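Tannase (Lactobacillus plantarum, PDB 3WA7) catalyses hydrolysis of galloyl ester bonds in tannins, releasing gallic acid, as an esterase of the alpha/beta-hydrolase fold. Local coordinates at residues 4-16 with 141-153. Numbering follows the deposited sequence.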
loop_
_atom_site.group_PDB
_atom_site.type_symbol
_atom_site.label_atom_id
_atom_site.label_comp_id
_atom_site.label_asym_id
_atom_site.label_seq_id
_atom_site.Cartn_x
_atom_site.Cartn_y
_atom_site.Cartn_z
ATOM N N ARG A 4 -0.303 31.419 4.493
ATOM C CA ARG A 4 -1.648 30.807 4.299
ATOM C C ARG A 4 -1.671 29.371 4.820
ATOM O O ARG A 4 -0.963 29.039 5.769
ATOM C CB ARG A 4 -2.022 30.830 2.814
ATOM C CG ARG A 4 -1.093 30.017 1.931
ATOM C CD ARG A 4 -1.350 30.287 0.459
ATOM N NE ARG A 4 -1.015 31.660 0.094
ATOM C CZ ARG A 4 -1.016 32.123 -1.152
ATOM N NH1 ARG A 4 -1.336 31.320 -2.159
ATOM N NH2 ARG A 4 -0.693 33.388 -1.394
ATOM N N LEU A 5 -2.484 28.527 4.191
ATOM C CA LEU A 5 -2.611 27.130 4.596
ATOM C C LEU A 5 -3.071 27.016 6.044
ATOM O O LEU A 5 -2.724 26.070 6.750
ATOM C CB LEU A 5 -1.285 26.390 4.409
ATOM C CG LEU A 5 -0.750 26.360 2.975
ATOM C CD1 LEU A 5 0.505 25.497 2.921
ATOM C CD2 LEU A 5 -1.816 25.804 2.033
ATOM N N ILE A 6 -3.851 27.996 6.483
ATOM C CA ILE A 6 -4.381 27.998 7.835
ATOM C C ILE A 6 -5.784 27.409 7.804
ATOM O O ILE A 6 -6.674 27.939 7.135
ATOM C CB ILE A 6 -4.462 29.429 8.411
ATOM C CG1 ILE A 6 -3.057 30.012 8.559
ATOM C CG2 ILE A 6 -5.190 29.414 9.748
ATOM C CD1 ILE A 6 -2.162 29.237 9.504
ATOM N N PHE A 7 -5.976 26.306 8.516
ATOM C CA PHE A 7 -7.281 25.666 8.562
ATOM C C PHE A 7 -8.240 26.522 9.378
ATOM O O PHE A 7 -7.895 26.995 10.462
ATOM C CB PHE A 7 -7.183 24.283 9.201
ATOM C CG PHE A 7 -8.502 23.571 9.293
ATOM C CD1 PHE A 7 -9.072 22.994 8.164
ATOM C CD2 PHE A 7 -9.189 23.505 10.501
ATOM C CE1 PHE A 7 -10.311 22.360 8.237
ATOM C CE2 PHE A 7 -10.428 22.877 10.583
ATOM C CZ PHE A 7 -10.990 22.302 9.449
ATOM N N ASP A 8 -9.444 26.710 8.847
ATOM C CA ASP A 8 -10.480 27.499 9.508
ATOM C C ASP A 8 -11.606 26.552 9.918
ATOM O O ASP A 8 -12.277 25.971 9.065
ATOM C CB ASP A 8 -11.027 28.554 8.544
ATOM C CG ASP A 8 -11.957 29.542 9.226
ATOM O OD1 ASP A 8 -12.636 29.156 10.200
ATOM O OD2 ASP A 8 -12.015 30.702 8.775
ATOM N N ALA A 9 -11.807 26.395 11.222
ATOM C CA ALA A 9 -12.847 25.510 11.730
ATOM C C ALA A 9 -14.238 25.905 11.240
ATOM O O ALA A 9 -15.163 25.092 11.266
ATOM C CB ALA A 9 -12.816 25.489 13.252
ATOM N N ASP A 10 -14.395 27.150 10.798
ATOM C CA ASP A 10 -15.696 27.599 10.311
ATOM C C ASP A 10 -16.078 26.928 8.999
ATOM O O ASP A 10 -17.237 26.973 8.589
ATOM C CB ASP A 10 -15.723 29.119 10.136
ATOM C CG ASP A 10 -15.871 29.852 11.453
ATOM O OD1 ASP A 10 -16.689 29.408 12.286
ATOM O OD2 ASP A 10 -15.181 30.871 11.654
ATOM N N TRP A 11 -15.107 26.306 8.339
ATOM C CA TRP A 11 -15.387 25.622 7.082
ATOM C C TRP A 11 -16.143 24.321 7.341
ATOM O O TRP A 11 -16.732 23.747 6.425
ATOM C CB TRP A 11 -14.097 25.287 6.329
ATOM C CG TRP A 11 -13.282 26.465 5.887
ATOM C CD1 TRP A 11 -13.728 27.730 5.621
ATOM C CD2 TRP A 11 -11.880 26.463 5.594
ATOM N NE1 TRP A 11 -12.685 28.516 5.180
ATOM C CE2 TRP A 11 -11.541 27.763 5.153
ATOM C CE3 TRP A 11 -10.874 25.487 5.660
ATOM C CZ2 TRP A 11 -10.237 28.113 4.779
ATOM C CZ3 TRP A 11 -9.578 25.834 5.288
ATOM C CH2 TRP A 11 -9.272 27.139 4.852
ATOM N N LEU A 12 -16.120 23.859 8.589
ATOM C CA LEU A 12 -16.794 22.621 8.971
ATOM C C LEU A 12 -18.315 22.769 8.983
ATOM O O LEU A 12 -18.863 23.587 9.725
ATOM C CB LEU A 12 -16.310 22.164 10.352
ATOM C CG LEU A 12 -14.862 21.671 10.445
ATOM C CD1 LEU A 12 -14.483 21.479 11.908
ATOM C CD2 LEU A 12 -14.711 20.365 9.672
ATOM N N VAL A 13 -18.985 21.973 8.153
ATOM C CA VAL A 13 -20.441 22.000 8.053
ATOM C C VAL A 13 -21.033 20.655 8.478
ATOM O O VAL A 13 -20.455 19.597 8.215
ATOM C CB VAL A 13 -20.888 22.338 6.610
ATOM C CG1 VAL A 13 -20.388 23.721 6.230
ATOM C CG2 VAL A 13 -20.351 21.305 5.637
ATOM N N PRO A 14 -22.198 20.679 9.141
ATOM C CA PRO A 14 -22.869 19.464 9.614
ATOM C C PRO A 14 -23.368 18.508 8.535
ATOM O O PRO A 14 -23.897 18.923 7.503
ATOM C CB PRO A 14 -24.002 20.016 10.476
ATOM C CG PRO A 14 -24.352 21.284 9.772
ATOM C CD PRO A 14 -22.989 21.875 9.484
ATOM N N GLU A 15 -23.191 17.219 8.800
ATOM C CA GLU A 15 -23.604 16.150 7.895
ATOM C C GLU A 15 -23.957 14.939 8.749
ATOM O O GLU A 15 -23.627 14.890 9.933
ATOM C CB GLU A 15 -22.445 15.760 6.969
ATOM C CG GLU A 15 -21.945 16.868 6.058
ATOM C CD GLU A 15 -22.630 16.861 4.707
ATOM O OE1 GLU A 15 -23.852 16.622 4.663
ATOM O OE2 GLU A 15 -21.947 17.102 3.693
ATOM N N GLN A 16 -24.630 13.966 8.150
ATOM C CA GLN A 16 -24.964 12.736 8.854
ATOM C C GLN A 16 -25.167 11.624 7.840
ATOM O O GLN A 16 -25.635 11.862 6.726
ATOM C CB GLN A 16 -26.228 12.895 9.708
ATOM C CG GLN A 16 -27.524 12.999 8.931
ATOM C CD GLN A 16 -28.739 12.940 9.839
ATOM O OE1 GLN A 16 -28.955 11.952 10.543
ATOM N NE2 GLN A 16 -29.538 14.000 9.829
ATOM N N ARG A 141 1.898 17.401 6.237
ATOM C CA ARG A 141 2.425 18.662 6.757
ATOM C C ARG A 141 1.298 19.661 6.998
ATOM O O ARG A 141 1.326 20.405 7.976
ATOM C CB ARG A 141 3.464 19.258 5.801
ATOM C CG ARG A 141 4.691 18.385 5.672
ATOM C CD ARG A 141 5.844 19.082 4.978
ATOM N NE ARG A 141 7.032 18.242 5.065
ATOM C CZ ARG A 141 8.271 18.650 4.818
ATOM N NH1 ARG A 141 8.506 19.905 4.459
ATOM N NH2 ARG A 141 9.278 17.796 4.944
ATOM N N TYR A 142 0.307 19.673 6.111
ATOM C CA TYR A 142 -0.828 20.580 6.265
ATOM C C TYR A 142 -1.534 20.278 7.585
ATOM O O TYR A 142 -1.855 21.183 8.354
ATOM C CB TYR A 142 -1.829 20.408 5.118
ATOM C CG TYR A 142 -3.044 21.299 5.258
ATOM C CD1 TYR A 142 -3.026 22.615 4.792
ATOM C CD2 TYR A 142 -4.187 20.849 5.922
ATOM C CE1 TYR A 142 -4.117 23.463 4.988
ATOM C CE2 TYR A 142 -5.280 21.689 6.126
ATOM C CZ TYR A 142 -5.236 22.992 5.659
ATOM O OH TYR A 142 -6.305 23.826 5.882
ATOM N N VAL A 143 -1.776 18.998 7.836
ATOM C CA VAL A 143 -2.448 18.575 9.060
ATOM C C VAL A 143 -1.661 18.958 10.309
ATOM O O VAL A 143 -2.204 19.576 11.227
ATOM C CB VAL A 143 -2.683 17.046 9.063
ATOM C CG1 VAL A 143 -3.159 16.583 10.440
ATOM C CG2 VAL A 143 -3.714 16.683 8.008
ATOM N N LYS A 144 -0.381 18.599 10.335
ATOM C CA LYS A 144 0.461 18.884 11.493
ATOM C C LYS A 144 0.679 20.378 11.714
ATOM O O LYS A 144 0.763 20.832 12.856
ATOM C CB LYS A 144 1.798 18.142 11.359
ATOM C CG LYS A 144 1.608 16.625 11.251
ATOM C CD LYS A 144 2.918 15.842 11.317
ATOM C CE LYS A 144 3.471 15.761 12.733
ATOM N NZ LYS A 144 4.747 14.972 12.766
ATOM N N TYR A 145 0.750 21.138 10.625
ATOM C CA TYR A 145 0.934 22.587 10.710
ATOM C C TYR A 145 -0.283 23.196 11.391
ATOM O O TYR A 145 -0.195 24.231 12.058
ATOM C CB TYR A 145 1.078 23.180 9.303
ATOM C CG TYR A 145 1.220 24.688 9.254
ATOM C CD1 TYR A 145 2.268 25.332 9.910
ATOM C CD2 TYR A 145 0.324 25.469 8.520
ATOM C CE1 TYR A 145 2.425 26.718 9.835
ATOM C CE2 TYR A 145 0.471 26.856 8.439
ATOM C CZ TYR A 145 1.525 27.472 9.098
ATOM O OH TYR A 145 1.687 28.839 9.013
ATOM N N ASN A 146 -1.422 22.533 11.221
ATOM C CA ASN A 146 -2.673 23.013 11.786
ATOM C C ASN A 146 -3.112 22.353 13.083
ATOM O O ASN A 146 -4.301 22.287 13.385
ATOM C CB ASN A 146 -3.773 22.914 10.729
ATOM C CG ASN A 146 -3.695 24.042 9.718
ATOM O OD1 ASN A 146 -3.929 25.203 10.057
ATOM N ND2 ASN A 146 -3.353 23.712 8.479
ATOM N N GLN A 147 -2.146 21.863 13.853
ATOM C CA GLN A 147 -2.452 21.252 15.139
ATOM C C GLN A 147 -3.240 22.291 15.938
ATOM O O GLN A 147 -2.911 23.476 15.910
ATOM C CB GLN A 147 -1.160 20.916 15.881
ATOM C CG GLN A 147 -1.363 20.381 17.289
ATOM C CD GLN A 147 -0.048 20.127 18.002
ATOM O OE1 GLN A 147 0.784 21.024 18.121
ATOM N NE2 GLN A 147 0.144 18.903 18.480
ATOM N N GLY A 148 -4.274 21.847 16.642
ATOM C CA GLY A 148 -5.077 22.765 17.430
ATOM C C GLY A 148 -6.249 23.318 16.643
ATOM O O GLY A 148 -7.390 23.293 17.107
ATOM N N ARG A 149 -5.972 23.825 15.447
ATOM C CA ARG A 149 -7.021 24.374 14.602
ATOM C C ARG A 149 -7.861 23.233 14.046
ATOM O O ARG A 149 -9.086 23.327 13.973
ATOM C CB ARG A 149 -6.404 25.208 13.477
ATOM C CG ARG A 149 -5.763 26.500 13.978
ATOM C CD ARG A 149 -5.408 27.425 12.832
ATOM N NE ARG A 149 -4.213 26.995 12.116
ATOM C CZ ARG A 149 -2.971 27.253 12.514
ATOM N NH1 ARG A 149 -2.758 27.946 13.626
ATOM N NH2 ARG A 149 -1.943 26.822 11.797
ATOM N N LEU A 150 -7.191 22.149 13.667
ATOM C CA LEU A 150 -7.865 20.962 13.154
ATOM C C LEU A 150 -8.208 20.041 14.322
ATOM O O LEU A 150 -7.389 19.836 15.214
ATOM C CB LEU A 150 -6.944 20.194 12.203
ATOM C CG LEU A 150 -6.933 20.514 10.713
ATOM C CD1 LEU A 150 -5.736 19.832 10.058
ATOM C CD2 LEU A 150 -8.233 20.037 10.085
ATOM N N PRO A 151 -9.434 19.500 14.353
ATOM C CA PRO A 151 -9.762 18.602 15.464
ATOM C C PRO A 151 -8.880 17.353 15.349
ATOM O O PRO A 151 -8.449 17.002 14.251
ATOM C CB PRO A 151 -11.234 18.289 15.226
ATOM C CG PRO A 151 -11.748 19.564 14.620
ATOM C CD PRO A 151 -10.651 19.901 13.623
ATOM N N GLY A 152 -8.606 16.696 16.473
ATOM C CA GLY A 152 -7.778 15.498 16.443
ATOM C C GLY A 152 -6.365 15.711 16.958
ATOM O O GLY A 152 -5.915 16.845 17.131
ATOM N N ASP A 153 -5.661 14.613 17.207
ATOM C CA ASP A 153 -4.289 14.671 17.709
ATOM C C ASP A 153 -3.337 14.483 16.531
ATOM O O ASP A 153 -3.250 13.389 15.974
ATOM C CB ASP A 153 -4.063 13.559 18.736
ATOM C CG ASP A 153 -2.751 13.706 19.486
ATOM O OD1 ASP A 153 -1.858 14.440 19.011
ATOM O OD2 ASP A 153 -2.613 13.074 20.553
HETATM O O HOH W 1 -6.033 26.211 4.505
#
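Phe7 and Asn146 meet where the N-terminal arm, residues 4-12, crosses the loop that leaves helix 131-145. From CB outward, each side-chain atom of Phe7 meets the helix end or the loop after it. CB packs against Asn146 OD1 and Tyr142 OH, both 3.5 Å away. Phe7 CG lies against CG and CD2 of Leu150; at the ring edge, CD1 nears Tyr142 OH and CD2 nears the backbone O of Arg149. CD2 of Leu150 stands squarely over the ring centre, 3.4 Å from the centroid of Phe7, a CH-pi contact in which all six ring carbons are equally near the methyl. With CG anti to the backbone N (chi1 179°), the ring points inward, where CE2 approaches Pro151 CD, and Ile32 of strand 22-33 and Val47 of strand 44-50 add to the packing. The Asn146 amide holds the adjoining backbone with both ends: OD1 accepts a nearly straight bond (176°) from Phe7 N at 2.8 Å, the donor lying above the carbonyl plane, while ND2 gives to Leu5 O at 3.0 Å. In this alpha/beta-hydrolase fold the contact lays the chain's N-terminal arm, just before edge strand 13-19, across the end of a helix flanking the central sheet. Asn146, the first residue past helical geometry, also gives ND2 to Tyr142 O, and that nitrogen sits over the centre of the Tyr142 ring. Arg149 NE gives to Asn146 OD1 at 2.7 Å, in the carbonyl plane; with the two ND2 bonds and the Phe7 N bond, this fixes the rotation of the amide. The bend at chi3 (-76°) turns the guanidinium back toward it. CD1 of Ile6 sits over one face of the guanidinium, toward its rim, 3.3 Å from Arg149 NH2, and also touches CE2 of Tyr145. A water joins Tyr142 OH to Ile6 O, the latter link weak.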